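PDB 6KBH: cytochrome P450 monooxygenase from Rhodococcus sp. ECU0066, which probably acts as a self-sufficient monooxygenase, carrying FMN, a [2Fe-2S] cluster and a cysteine-ligated heme in one chain. Local coordinates for residues Leu175-Leu180 / Pro436-Val441; Glu162-Phe167 / Glu408-Arg413; Ile485-Leu490 / Ser613-Ala618. All coordinates share one frame; numbering follows the deposited sequence.

Contact 1 (Leu175-Leu180 / Pro436-Val441); sequences LVDEML and PDHVWV
Leu175 pushes its isobutyl group into the notch between Val439 and Val441, at the point where helix 175-180 leaves the small antiparallel sheet (strands 172-174, 440-442 and 418-419) of the cytochrome P450 fold. Val439 CG1 forms one wall, 3.5 Å from Leu175 CB and also against CD1. Val441 forms the other, crossing Leu175 at about a right angle, with its CG2 3.6 Å from Leu175 CG. Beside the notch, Leu175 N donates to Val439 O at 3.0 Å, so the pairing of strand 172-174 with its neighbour runs on into the first helical residue.

Val176 is a fork set on the backbone of 436-439. With CG1 anti to its own N (chi1 174°), that methyl lies against Asp437 O, while CG2 packs on Val439 N and the CA of His438. Helix 284-300 backs the joint, Leu295 meeting Leu175 and Ala292 meeting Pro436. At the rim the Asp177 carboxylate comes to the edge of the His438 ring, the two planes 70° apart, but the angle is too poor for a bond to ND1. Asp174 ties the pieces together: OD1 accepts from Val439 N, and OD2 from Asp177 N and, weakly, from His438 ND1.

Contact 2 (Glu162-Phe167 / Glu408-Arg413); sequences EYVDRF and EELTRR
Val164 turns its two methyls onto an ion pair belonging to the other helix. Glu409 and Arg413, one turn apart on helix 396-413, form a salt bridge between OE2 and NH1, and Val164 CG1 packs against both of its ends. In a cytochrome P450 this is the long helix that follows the heme-ligating cysteine, here Cys393, and the contact joins its residues 408-413 to residues 162-167, which carry on from helix 153-164.

The two charged chains reach the meeting point differently. Glu409 leaves with CG anti to its backbone N (chi1 -170°) and runs on extended, whereas Arg413 bends at chi3 (69°) and curls back to bring NH1 to the anti side of OE2. Glu409 OE2 lies close to the guanidinium plane, at its edge. Val164 CG2 instead stands over one face of that group, 4.2 Å above the plane and toward the rim. Asp165 comes to the edge with its CB, 3.7 Å from Arg413 NH2; its carboxylate stays farther off, OD2 being 5.5 Å from NH2. Val164 CG2 also meets Leu410 CD2 at 4.1 Å, the two side chains lying antiparallel alongside one another.

The ion pair has further partners: Arg161 NE also forms a salt bridge with Glu409 OE2, and Glu450 takes Arg413 NE. Two arginines thus converge on one buried carboxylate, which probably favours its ionised form. Helix 153-164 therefore supplies both a charge, in Arg161, and the hydrocarbon of Val164 laid beside it, which would tend to keep water from the network and strengthen its electrostatics.

Contact 3 (Ile485-Leu490 / Ser613-Ala618); sequences IADDIL and SRTSMA
Ala618 CB is the apolar centre, a single methyl gathered in by three residues of the opposite hairpin. Ile485 CD1 and Ala486 CB each lie 4.0 Å from it, and Ile489 CD1 is slightly farther, at 4.3 Å. The hairpin links strands 475-486 and 489-496 of the flavin-binding antiparallel barrel through a type II turn from Ala486 to Ile489. The loop it meets follows strand 605-611 of the parallel sheet, so the contact joins the two domains of a reductase module built like the phthalate dioxygenase reductase family.

One step out, Ala486 lies over the loop's backbone, its CB 3.8 Å from Ser616 C, while Ile489 CD1 approaches Ser616 O. The loop makes a type I turn from Arg614 to Met617, and Ser616 OG bonds back (3.2 Å) to the O of Ser613, the residue just before the turn. The first turn residue, Arg614, forms a salt bridge with Glu638.

At the exposed edge the aspartate of the hairpin turn meets the threonine of the loop. Thr615 holds OG1 between its backbone N and carbonyl carbon (chi1 75°), and from there OG1 donates to Asp487 OD2 at 2.6 Å, met nearly along the carboxylate's C-O axis. Across this join, then, apolar methyls make the inner surface, and outside them a hydroxyl grips OD2 without bringing in an opposite charge, so the exposed carboxylate is probably balanced mainly by solvent.

How the contacts relate
Contacts 1 and 2 are neighbours in the heme domain, their centres 13 Å apart, and their segments alternate along the chain. Helix 175-180 connects them: Met179 CE packs 3.6 Å from Leu410 CD1, and Glu178 CB lies 3.7 Å from Phe167 CD2. Neither contact is at the heme site, although the Pro436 side chain is about 12 Å from the bound heme. Contact 3 belongs to the reductase end, its centre 58 Å from that of contact 1 and 48 Å from that of contact 2. There the Ile489 side chain comes within about 7 Å of the FMN.

Contact 1 (Leu175-Leu180 / Pro436-Val441)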
ATOM      1  N   LEU A 175      -1.162   6.064  26.735  1.00 97.15           N
ATOM      2  CA  LEU A 175      -1.559   6.436  25.385  1.00 98.03           C
ATOM      3  C   LEU A 175      -2.945   5.893  25.050  1.00100.08           C
ATOM      4  O   LEU A 175      -3.774   6.612  24.479  1.00100.37           O
ATOM      5  CB  LEU A 175      -0.510   5.940  24.390  1.00 93.11           C
ATOM      6  CG  LEU A 175       0.912   6.505  24.482  1.00 99.39           C
ATOM      7  CD1 LEU A 175       1.838   5.842  23.473  1.00 77.45           C
ATOM      8  CD2 LEU A 175       0.914   8.016  24.302  1.00 97.07           C
ATOM      9  N   VAL A 176      -3.235   4.654  25.465  1.00 96.43           N
ATOM     10  CA  VAL A 176      -4.485   3.990  25.086  1.00 92.62           C
ATOM     11  C   VAL A 176      -5.690   4.818  25.523  1.00 95.68           C
ATOM     12  O   VAL A 176      -6.477   5.287  24.694  1.00 93.13           O
ATOM     13  CB  VAL A 176      -4.547   2.569  25.676  1.00 81.99           C
ATOM     14  CG1 VAL A 176      -5.908   1.936  25.400  1.00 80.21           C
ATOM     15  CG2 VAL A 176      -3.435   1.703  25.113  1.00 83.46           C
ATOM     16  N   ASP A 177      -5.841   5.021  26.834  1.00101.45           N
ATOM     17  CA  ASP A 177      -7.065   5.630  27.349  1.00100.61           C
ATOM     18  C   ASP A 177      -7.177   7.095  26.950  1.00 98.83           C
ATOM     19  O   ASP A 177      -8.267   7.569  26.611  1.00104.14           O
ATOM     20  CB  ASP A 177      -7.126   5.494  28.869  1.00 98.92           C
ATOM     21  CG  ASP A 177      -7.642   4.142  29.310  1.00101.05           C
ATOM     22  OD1 ASP A 177      -8.470   3.553  28.583  1.00 96.95           O
ATOM     23  OD2 ASP A 177      -7.220   3.674  30.386  1.00101.19           O
ATOM     24  N   GLU A 178      -6.069   7.832  26.993  1.00 95.43           N
ATOM     25  CA  GLU A 178      -6.139   9.264  26.742  1.00104.77           C
ATOM     26  C   GLU A 178      -6.021   9.619  25.265  1.00101.89           C
ATOM     27  O   GLU A 178      -6.532  10.666  24.850  1.00105.11           O
ATOM     28  CB  GLU A 178      -5.054   9.996  27.541  1.00103.17           C
ATOM     29  CG  GLU A 178      -5.039   9.662  29.032  1.00 99.66           C
ATOM     30  CD  GLU A 178      -6.368   9.934  29.726  1.00106.74           C
ATOM     31  OE1 GLU A 178      -7.082  10.878  29.321  1.00105.90           O
ATOM     32  OE2 GLU A 178      -6.697   9.204  30.686  1.00104.09           O
ATOM     33  N   MET A 179      -5.341   8.802  24.459  1.00 98.56           N
ATOM     34  CA  MET A 179      -5.222   9.097  23.035  1.00102.38           C
ATOM     35  C   MET A 179      -5.835   8.032  22.135  1.00 96.25           C
ATOM     36  O   MET A 179      -6.769   8.337  21.383  1.00 87.81           O
ATOM     37  CB  MET A 179      -3.745   9.299  22.680  1.00 99.85           C
ATOM     38  CG  MET A 179      -3.510   9.606  21.221  1.00 92.49           C
ATOM     39  SD  MET A 179      -1.760   9.641  20.810  1.00107.12           S
ATOM     40  CE  MET A 179      -1.857   9.931  19.045  1.00101.05           C
ATOM     41  N   LEU A 180      -5.359   6.781  22.199  1.00 90.18           N
ATOM     42  CA  LEU A 180      -5.610   5.848  21.102  1.00 83.95           C
ATOM     43  C   LEU A 180      -6.971   5.176  21.178  1.00 80.95           C
ATOM     44  O   LEU A 180      -7.460   4.700  20.150  1.00 77.44           O
ATOM     45  CB  LEU A 180      -4.531   4.760  21.024  1.00 79.19           C
ATOM     46  CG  LEU A 180      -3.072   5.071  20.676  1.00 83.53           C
ATOM     47  CD1 LEU A 180      -2.994   5.846  19.361  1.00 91.86           C
ATOM     48  CD2 LEU A 180      -2.377   5.808  21.766  1.00 91.67           C
ATOM     49  N   PRO A 436      -3.538  -3.957  23.705  1.00 83.36           N
ATOM     50  CA  PRO A 436      -3.311  -3.818  25.146  1.00 85.40           C
ATOM     51  C   PRO A 436      -4.342  -2.925  25.814  1.00 84.11           C
ATOM     52  O   PRO A 436      -4.828  -1.949  25.240  1.00 86.10           O
ATOM     53  CB  PRO A 436      -1.909  -3.203  25.228  1.00 86.57           C
ATOM     54  CG  PRO A 436      -1.729  -2.499  23.928  1.00 83.82           C
ATOM     55  CD  PRO A 436      -2.485  -3.303  22.907  1.00 79.59           C
ATOM     56  N   ASP A 437      -4.682  -3.291  27.051  1.00 82.45           N
ATOM     57  CA  ASP A 437      -5.523  -2.426  27.867  1.00 89.70           C
ATOM     58  C   ASP A 437      -4.868  -1.067  28.058  1.00 85.55           C
ATOM     59  O   ASP A 437      -5.550  -0.035  28.077  1.00 75.71           O
ATOM     60  CB  ASP A 437      -5.797  -3.085  29.221  1.00 82.48           C
ATOM     61  CG  ASP A 437      -6.581  -4.371  29.090  1.00 84.67           C
ATOM     62  OD1 ASP A 437      -7.313  -4.520  28.090  1.00 88.18           O
ATOM     63  OD2 ASP A 437      -6.469  -5.230  29.988  1.00 88.76           O
ATOM     64  N   HIS A 438      -3.544  -1.048  28.191  1.00 86.69           N
ATOM     65  CA  HIS A 438      -2.810   0.185  28.416  1.00 88.42           C
ATOM     66  C   HIS A 438      -1.417   0.061  27.823  1.00 94.35           C
ATOM     67  O   HIS A 438      -0.845  -1.030  27.761  1.00 92.08           O
ATOM     68  CB  HIS A 438      -2.686   0.521  29.907  1.00 93.33           C
ATOM     69  CG  HIS A 438      -3.987   0.509  30.640  1.00 96.00           C
ATOM     70  ND1 HIS A 438      -5.019   1.371  30.339  1.00 94.05           N
ATOM     71  CD2 HIS A 438      -4.428  -0.267  31.659  1.00 82.87           C
ATOM     72  CE1 HIS A 438      -6.039   1.129  31.143  1.00 88.53           C
ATOM     73  NE2 HIS A 438      -5.707   0.140  31.953  1.00 96.10           N
ATOM     74  N   VAL A 439      -0.881   1.196  27.388  1.00101.27           N
ATOM     75  CA  VAL A 439       0.543   1.344  27.126  1.00100.76           C
ATOM     76  C   VAL A 439       0.993   2.596  27.876  1.00101.57           C
ATOM     77  O   VAL A 439       0.423   3.679  27.693  1.00103.17           O
ATOM     78  CB  VAL A 439       0.863   1.391  25.614  1.00 91.87           C
ATOM     79  CG1 VAL A 439       0.742   2.772  25.013  1.00 98.08           C
ATOM     80  CG2 VAL A 439       2.238   0.811  25.338  1.00 98.00           C
ATOM     81  N   TRP A 440       1.930   2.422  28.803  1.00104.51           N
ATOM     82  CA  TRP A 440       2.355   3.489  29.697  1.00104.32           C
ATOM     83  C   TRP A 440       3.709   3.999  29.227  1.00103.16           C
ATOM     84  O   TRP A 440       4.662   3.222  29.104  1.00104.41           O
ATOM     85  CB  TRP A 440       2.426   3.000  31.144  1.00102.84           C
ATOM     86  CG  TRP A 440       1.081   2.683  31.742  1.00103.70           C
ATOM     87  CD1 TRP A 440       0.531   1.445  31.913  1.00100.59           C
ATOM     88  CD2 TRP A 440       0.120   3.622  32.247  1.00102.54           C
ATOM     89  NE1 TRP A 440      -0.711   1.554  32.490  1.00100.15           N
ATOM     90  CE2 TRP A 440      -0.987   2.878  32.707  1.00 98.34           C
ATOM     91  CE3 TRP A 440       0.088   5.016  32.355  1.00100.56           C
ATOM     92  CZ2 TRP A 440      -2.114   3.483  33.264  1.00 93.74           C
ATOM     93  CZ3 TRP A 440      -1.032   5.614  32.913  1.00 97.65           C
ATOM     94  CH2 TRP A 440      -2.117   4.848  33.358  1.00 93.73           C
ATOM     95  N   VAL A 441       3.791   5.298  28.963  1.00105.59           N
ATOM     96  CA  VAL A 441       4.971   5.891  28.350  1.00110.26           C
ATOM     97  C   VAL A 441       5.423   7.090  29.170  1.00108.77           C
ATOM     98  O   VAL A 441       4.603   7.891  29.635  1.00103.73           O
ATOM     99  CB  VAL A 441       4.706   6.296  26.886  1.00104.67           C
ATOM    100  CG1 VAL A 441       4.433   5.064  26.041  1.00109.84           C
ATOM    101  CG2 VAL A 441       3.543   7.255  26.804  1.00101.30           C
TER

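Contact 2 (Glu162-Phe167 / Glu408-Arg413)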
ATOM      1  N   GLU A 162      -5.544  17.593  18.989  1.00116.15           N
ATOM      2  CA  GLU A 162      -6.418  18.022  20.079  1.00111.41           C
ATOM      3  C   GLU A 162      -6.247  17.156  21.319  1.00117.28           C
ATOM      4  O   GLU A 162      -6.408  17.640  22.445  1.00127.19           O
ATOM      5  CB  GLU A 162      -7.879  17.989  19.630  1.00104.12           C
ATOM      6  CG  GLU A 162      -8.292  19.110  18.699  1.00108.31           C
ATOM      7  CD  GLU A 162      -9.795  19.163  18.501  1.00113.60           C
ATOM      8  OE1 GLU A 162     -10.501  18.310  19.082  1.00112.70           O
ATOM      9  OE2 GLU A 162     -10.271  20.052  17.764  1.00113.65           O
ATOM     10  N   TYR A 163      -5.920  15.878  21.133  1.00112.18           N
ATOM     11  CA  TYR A 163      -5.739  14.958  22.247  1.00113.73           C
ATOM     12  C   TYR A 163      -4.316  14.982  22.798  1.00113.70           C
ATOM     13  O   TYR A 163      -4.127  15.028  24.017  1.00126.84           O
ATOM     14  CB  TYR A 163      -6.120  13.538  21.817  1.00109.77           C
ATOM     15  CG  TYR A 163      -7.596  13.237  21.953  1.00103.54           C
ATOM     16  CD1 TYR A 163      -8.153  12.953  23.193  1.00100.12           C
ATOM     17  CD2 TYR A 163      -8.434  13.243  20.845  1.00 94.77           C
ATOM     18  CE1 TYR A 163      -9.500  12.679  23.327  1.00 98.26           C
ATOM     19  CE2 TYR A 163      -9.785  12.966  20.968  1.00 95.71           C
ATOM     20  CZ  TYR A 163     -10.312  12.686  22.212  1.00101.62           C
ATOM     21  OH  TYR A 163     -11.655  12.412  22.341  1.00100.70           O
ATOM     22  N   VAL A 164      -3.304  14.958  21.925  1.00112.50           N
ATOM     23  CA  VAL A 164      -1.932  14.801  22.402  1.00114.45           C
ATOM     24  C   VAL A 164      -1.478  16.019  23.200  1.00119.19           C
ATOM     25  O   VAL A 164      -0.664  15.894  24.124  1.00127.60           O
ATOM     26  CB  VAL A 164      -0.979  14.500  21.226  1.00114.17           C
ATOM     27  CG1 VAL A 164      -1.156  15.512  20.153  1.00116.90           C
ATOM     28  CG2 VAL A 164       0.474  14.480  21.679  1.00110.90           C
ATOM     29  N   ASP A 165      -2.003  17.205  22.893  1.00122.63           N
ATOM     30  CA  ASP A 165      -1.564  18.397  23.605  1.00125.32           C
ATOM     31  C   ASP A 165      -2.180  18.534  24.994  1.00125.72           C
ATOM     32  O   ASP A 165      -1.796  19.442  25.737  1.00129.17           O
ATOM     33  CB  ASP A 165      -1.855  19.656  22.775  1.00119.19           C
ATOM     34  CG  ASP A 165      -3.339  19.882  22.536  1.00124.59           C
ATOM     35  OD1 ASP A 165      -4.170  19.128  23.083  1.00128.45           O
ATOM     36  OD2 ASP A 165      -3.675  20.829  21.795  1.00120.92           O
ATOM     37  N   ARG A 166      -3.137  17.678  25.359  1.00122.95           N
ATOM     38  CA  ARG A 166      -3.651  17.706  26.724  1.00120.50           C
ATOM     39  C   ARG A 166      -2.649  17.100  27.696  1.00121.35           C
ATOM     40  O   ARG A 166      -2.498  17.582  28.825  1.00125.42           O
ATOM     41  CB  ARG A 166      -4.983  16.962  26.800  1.00115.50           C
ATOM     42  CG  ARG A 166      -5.980  17.388  25.747  1.00120.77           C
ATOM     43  CD  ARG A 166      -7.342  16.775  25.998  1.00122.43           C
ATOM     44  NE  ARG A 166      -8.238  16.994  24.868  1.00119.50           N
ATOM     45  CZ  ARG A 166      -9.534  16.705  24.873  1.00119.65           C
ATOM     46  NH1 ARG A 166     -10.096  16.182  25.955  1.00122.42           N
ATOM     47  NH2 ARG A 166     -10.269  16.941  23.796  1.00117.42           N
ATOM     48  N   PHE A 167      -1.950  16.049  27.269  1.00119.69           N
ATOM     49  CA  PHE A 167      -0.999  15.335  28.109  1.00122.19           C
ATOM     50  C   PHE A 167       0.445  15.555  27.668  1.00123.81           C
ATOM     51  O   PHE A 167       1.334  14.801  28.073  1.00124.78           O
ATOM     52  CB  PHE A 167      -1.360  13.844  28.140  1.00124.08           C
ATOM     53  CG  PHE A 167      -1.457  13.192  26.776  1.00121.22           C
ATOM     54  CD1 PHE A 167      -0.390  13.196  25.889  1.00120.63           C
ATOM     55  CD2 PHE A 167      -2.633  12.576  26.383  1.00118.49           C
ATOM     56  CE1 PHE A 167      -0.495  12.595  24.643  1.00113.21           C
ATOM     57  CE2 PHE A 167      -2.746  11.976  25.141  1.00112.77           C
ATOM     58  CZ  PHE A 167      -1.679  11.982  24.273  1.00108.04           C
ATOM     59  N   GLU A 408       3.022   9.795  13.080  1.00 99.62           N
ATOM     60  CA  GLU A 408       3.993  10.834  12.769  1.00101.25           C
ATOM     61  C   GLU A 408       4.030  11.899  13.855  1.00 99.48           C
ATOM     62  O   GLU A 408       5.118  12.343  14.232  1.00100.72           O
ATOM     63  CB  GLU A 408       3.761  11.458  11.382  1.00101.52           C
ATOM     64  CG  GLU A 408       2.506  12.254  11.141  1.00105.65           C
ATOM     65  CD  GLU A 408       2.734  13.359  10.113  1.00102.16           C
ATOM     66  OE1 GLU A 408       3.652  14.183  10.315  1.00104.90           O
ATOM     67  OE2 GLU A 408       1.989  13.412   9.113  1.00 94.46           O
ATOM     68  N   GLU A 409       2.880  12.267  14.424  1.00101.58           N
ATOM     69  CA  GLU A 409       2.886  13.281  15.473  1.00106.78           C
ATOM     70  C   GLU A 409       3.663  12.817  16.700  1.00109.01           C
ATOM     71  O   GLU A 409       4.420  13.596  17.291  1.00113.45           O
ATOM     72  CB  GLU A 409       1.464  13.665  15.869  1.00101.74           C
ATOM     73  CG  GLU A 409       1.466  14.878  16.782  1.00109.61           C
ATOM     74  CD  GLU A 409       0.103  15.494  16.991  1.00117.69           C
ATOM     75  OE1 GLU A 409      -0.909  14.864  16.625  1.00117.65           O
ATOM     76  OE2 GLU A 409       0.049  16.630  17.512  1.00120.44           O
ATOM     77  N   LEU A 410       3.487  11.557  17.108  1.00100.58           N
ATOM     78  CA  LEU A 410       4.172  11.085  18.307  1.00103.43           C
ATOM     79  C   LEU A 410       5.661  10.872  18.066  1.00104.66           C
ATOM     80  O   LEU A 410       6.454  10.938  19.012  1.00109.42           O
ATOM     81  CB  LEU A 410       3.518   9.802  18.820  1.00104.49           C
ATOM     82  CG  LEU A 410       2.007   9.886  19.053  1.00102.00           C
ATOM     83  CD1 LEU A 410       1.452   8.519  19.376  1.00 96.32           C
ATOM     84  CD2 LEU A 410       1.665  10.880  20.154  1.00 94.67           C
ATOM     85  N   THR A 411       6.065  10.613  16.820  1.00100.78           N
ATOM     86  CA  THR A 411       7.491  10.582  16.510  1.00106.69           C
ATOM     87  C   THR A 411       8.051  11.977  16.281  1.00108.57           C
ATOM     88  O   THR A 411       9.242  12.208  16.515  1.00115.01           O
ATOM     89  CB  THR A 411       7.759   9.714  15.285  1.00110.34           C
ATOM     90  OG1 THR A 411       7.150  10.307  14.127  1.00106.42           O
ATOM     91  CG2 THR A 411       7.220   8.312  15.507  1.00103.36           C
ATOM     92  N   ARG A 412       7.222  12.909  15.812  1.00109.08           N
ATOM     93  CA  ARG A 412       7.666  14.291  15.670  1.00111.58           C
ATOM     94  C   ARG A 412       7.880  14.931  17.033  1.00109.55           C
ATOM     95  O   ARG A 412       8.994  15.344  17.376  1.00116.93           O
ATOM     96  CB  ARG A 412       6.643  15.092  14.865  1.00113.29           C
ATOM     97  CG  ARG A 412       6.638  14.796  13.381  1.00112.64           C
ATOM     98  CD  ARG A 412       7.586  15.699  12.623  1.00117.17           C
ATOM     99  NE  ARG A 412       7.362  15.601  11.185  1.00117.86           N
ATOM    100  CZ  ARG A 412       6.319  16.134  10.554  1.00120.67           C
ATOM    101  NH1 ARG A 412       5.401  16.811  11.232  1.00122.40           N
ATOM    102  NH2 ARG A 412       6.195  15.993   9.242  1.00111.39           N
ATOM    103  N   ARG A 413       6.819  15.003  17.835  1.00104.78           N
ATOM    104  CA  ARG A 413       6.850  15.818  19.042  1.00112.91           C
ATOM    105  C   ARG A 413       7.590  15.131  20.185  1.00116.52           C
ATOM    106  O   ARG A 413       8.354  15.783  20.905  1.00123.72           O
ATOM    107  CB  ARG A 413       5.421  16.178  19.455  1.00109.56           C
ATOM    108  CG  ARG A 413       4.719  17.067  18.438  1.00108.13           C
ATOM    109  CD  ARG A 413       3.228  17.205  18.694  1.00106.12           C
ATOM    110  NE  ARG A 413       2.925  17.978  19.893  1.00114.05           N
ATOM    111  CZ  ARG A 413       1.704  18.380  20.231  1.00114.65           C
ATOM    112  NH1 ARG A 413       0.668  18.094  19.455  1.00109.52           N
ATOM    113  NH2 ARG A 413       1.519  19.078  21.342  1.00119.06           N
TER

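Contact 3 (Ile485-Leu490 / Ser613-Ala618)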
ATOM      1  N   ILE A 485      26.565  22.781 -14.923  1.00 85.84           N
ATOM      2  CA  ILE A 485      27.405  22.300 -16.016  1.00 89.98           C
ATOM      3  C   ILE A 485      26.872  22.712 -17.375  1.00 91.21           C
ATOM      4  O   ILE A 485      27.469  22.352 -18.400  1.00 94.85           O
ATOM      5  CB  ILE A 485      27.586  20.772 -15.952  1.00100.32           C
ATOM      6  CG1 ILE A 485      26.249  20.086 -15.669  1.00 88.36           C
ATOM      7  CG2 ILE A 485      28.613  20.399 -14.889  1.00 92.59           C
ATOM      8  CD1 ILE A 485      26.275  18.595 -15.881  1.00 77.57           C
ATOM      9  N   ALA A 486      25.765  23.447 -17.414  1.00 95.71           N
ATOM     10  CA  ALA A 486      25.189  24.026 -18.620  1.00 98.49           C
ATOM     11  C   ALA A 486      24.121  25.007 -18.159  1.00102.44           C
ATOM     12  O   ALA A 486      23.759  25.043 -16.981  1.00102.78           O
ATOM     13  CB  ALA A 486      24.600  22.963 -19.553  1.00 99.59           C
ATOM     14  N   ASP A 487      23.627  25.812 -19.092  1.00100.25           N
ATOM     15  CA  ASP A 487      22.556  26.738 -18.746  1.00104.48           C
ATOM     16  C   ASP A 487      21.275  25.957 -18.483  1.00 98.32           C
ATOM     17  O   ASP A 487      20.877  25.109 -19.288  1.00100.20           O
ATOM     18  CB  ASP A 487      22.347  27.769 -19.856  1.00111.49           C
ATOM     19  CG  ASP A 487      23.656  28.240 -20.467  1.00108.68           C
ATOM     20  OD1 ASP A 487      24.408  28.957 -19.775  1.00111.90           O
ATOM     21  OD2 ASP A 487      23.927  27.904 -21.640  1.00106.90           O
ATOM     22  N   ASP A 488      20.649  26.228 -17.334  1.00 98.06           N
ATOM     23  CA  ASP A 488      19.411  25.577 -16.911  1.00104.51           C
ATOM     24  C   ASP A 488      19.602  24.083 -16.645  1.00105.73           C
ATOM     25  O   ASP A 488      18.650  23.306 -16.741  1.00105.16           O
ATOM     26  CB  ASP A 488      18.289  25.798 -17.935  1.00 99.36           C
ATOM     27  CG  ASP A 488      17.947  27.266 -18.112  1.00111.39           C
ATOM     28  OD1 ASP A 488      17.906  27.990 -17.096  1.00110.64           O
ATOM     29  OD2 ASP A 488      17.728  27.697 -19.265  1.00119.20           O
ATOM     30  N   ILE A 489      20.817  23.661 -16.299  1.00 95.09           N
ATOM     31  CA  ILE A 489      21.105  22.259 -16.012  1.00 95.67           C
ATOM     32  C   ILE A 489      21.947  22.180 -14.742  1.00101.37           C
ATOM     33  O   ILE A 489      23.050  22.737 -14.695  1.00 98.33           O
ATOM     34  CB  ILE A 489      21.827  21.569 -17.182  1.00 90.59           C
ATOM     35  CG1 ILE A 489      20.850  21.319 -18.331  1.00 90.95           C
ATOM     36  CG2 ILE A 489      22.437  20.252 -16.728  1.00 99.33           C
ATOM     37  CD1 ILE A 489      21.503  20.817 -19.594  1.00 90.52           C
ATOM     38  N   LEU A 490      21.432  21.488 -13.718  1.00101.57           N
ATOM     39  CA  LEU A 490      22.193  21.176 -12.510  1.00 97.66           C
ATOM     40  C   LEU A 490      22.804  19.790 -12.623  1.00 87.75           C
ATOM     41  O   LEU A 490      22.253  18.899 -13.263  1.00 94.14           O
ATOM     42  CB  LEU A 490      21.350  21.180 -11.225  1.00 90.00           C
ATOM     43  CG  LEU A 490      20.594  22.365 -10.643  1.00 93.64           C
ATOM     44  CD1 LEU A 490      21.501  23.563 -10.375  1.00 96.84           C
ATOM     45  CD2 LEU A 490      19.486  22.691 -11.563  1.00107.62           C
ATOM     46  N   SER A 613      22.361  24.818 -28.197  1.00116.03           N
ATOM     47  CA  SER A 613      23.490  25.718 -28.004  1.00113.31           C
ATOM     48  C   SER A 613      24.642  24.956 -27.368  1.00114.93           C
ATOM     49  O   SER A 613      24.431  24.053 -26.553  1.00109.70           O
ATOM     50  CB  SER A 613      23.099  26.916 -27.131  1.00110.24           C
ATOM     51  OG  SER A 613      24.235  27.685 -26.778  1.00116.31           O
ATOM     52  N   ARG A 614      25.868  25.332 -27.744  1.00114.24           N
ATOM     53  CA  ARG A 614      27.037  24.706 -27.135  1.00110.74           C
ATOM     54  C   ARG A 614      27.180  25.108 -25.670  1.00109.56           C
ATOM     55  O   ARG A 614      27.710  24.335 -24.863  1.00108.87           O
ATOM     56  CB  ARG A 614      28.306  25.063 -27.913  1.00106.58           C
ATOM     57  CG  ARG A 614      29.494  24.211 -27.506  1.00112.14           C
ATOM     58  CD  ARG A 614      30.822  24.618 -28.133  1.00104.63           C
ATOM     59  NE  ARG A 614      30.934  24.335 -29.562  1.00116.81           N
ATOM     60  CZ  ARG A 614      31.012  25.264 -30.508  1.00131.53           C
ATOM     61  NH1 ARG A 614      30.966  26.551 -30.186  1.00127.71           N
ATOM     62  NH2 ARG A 614      31.122  24.909 -31.782  1.00130.43           N
ATOM     63  N   THR A 615      26.708  26.304 -25.313  1.00108.35           N
ATOM     64  CA  THR A 615      26.721  26.734 -23.920  1.00106.60           C
ATOM     65  C   THR A 615      25.789  25.875 -23.073  1.00106.44           C
ATOM     66  O   THR A 615      26.078  25.599 -21.902  1.00110.58           O
ATOM     67  CB  THR A 615      26.324  28.205 -23.818  1.00106.55           C
ATOM     68  OG1 THR A 615      24.909  28.341 -24.018  1.00104.66           O
ATOM     69  CG2 THR A 615      27.052  29.031 -24.867  1.00115.06           C
ATOM     70  N   SER A 616      24.662  25.452 -23.648  1.00109.58           N
ATOM     71  CA  SER A 616      23.646  24.681 -22.947  1.00103.42           C
ATOM     72  C   SER A 616      23.760  23.185 -23.215  1.00 97.62           C
ATOM     73  O   SER A 616      22.792  22.447 -23.006  1.00 94.18           O
ATOM     74  CB  SER A 616      22.253  25.179 -23.332  1.00103.93           C
ATOM     75  OG  SER A 616      21.978  24.911 -24.698  1.00105.06           O
ATOM     76  N   MET A 617      24.914  22.724 -23.685  1.00100.53           N
ATOM     77  CA  MET A 617      25.150  21.308 -23.945  1.00100.99           C
ATOM     78  C   MET A 617      26.099  20.788 -22.875  1.00106.64           C
ATOM     79  O   MET A 617      27.295  21.102 -22.888  1.00 97.09           O
ATOM     80  CB  MET A 617      25.706  21.089 -25.349  1.00104.95           C
ATOM     81  CG  MET A 617      24.650  20.667 -26.357  1.00107.56           C
ATOM     82  SD  MET A 617      25.056  21.112 -28.057  1.00116.64           S
ATOM     83  CE  MET A 617      26.626  20.284 -28.277  1.00104.57           C
ATOM     84  N   ALA A 618      25.559  19.998 -21.952  1.00108.94           N
ATOM     85  CA  ALA A 618      26.326  19.496 -20.826  1.00 98.25           C
ATOM     86  C   ALA A 618      27.236  18.352 -21.255  1.00 93.22           C
ATOM     87  O   ALA A 618      26.948  17.619 -22.207  1.00 92.42           O
ATOM     88  CB  ALA A 618      25.393  19.026 -19.711  1.00 96.37           C
TER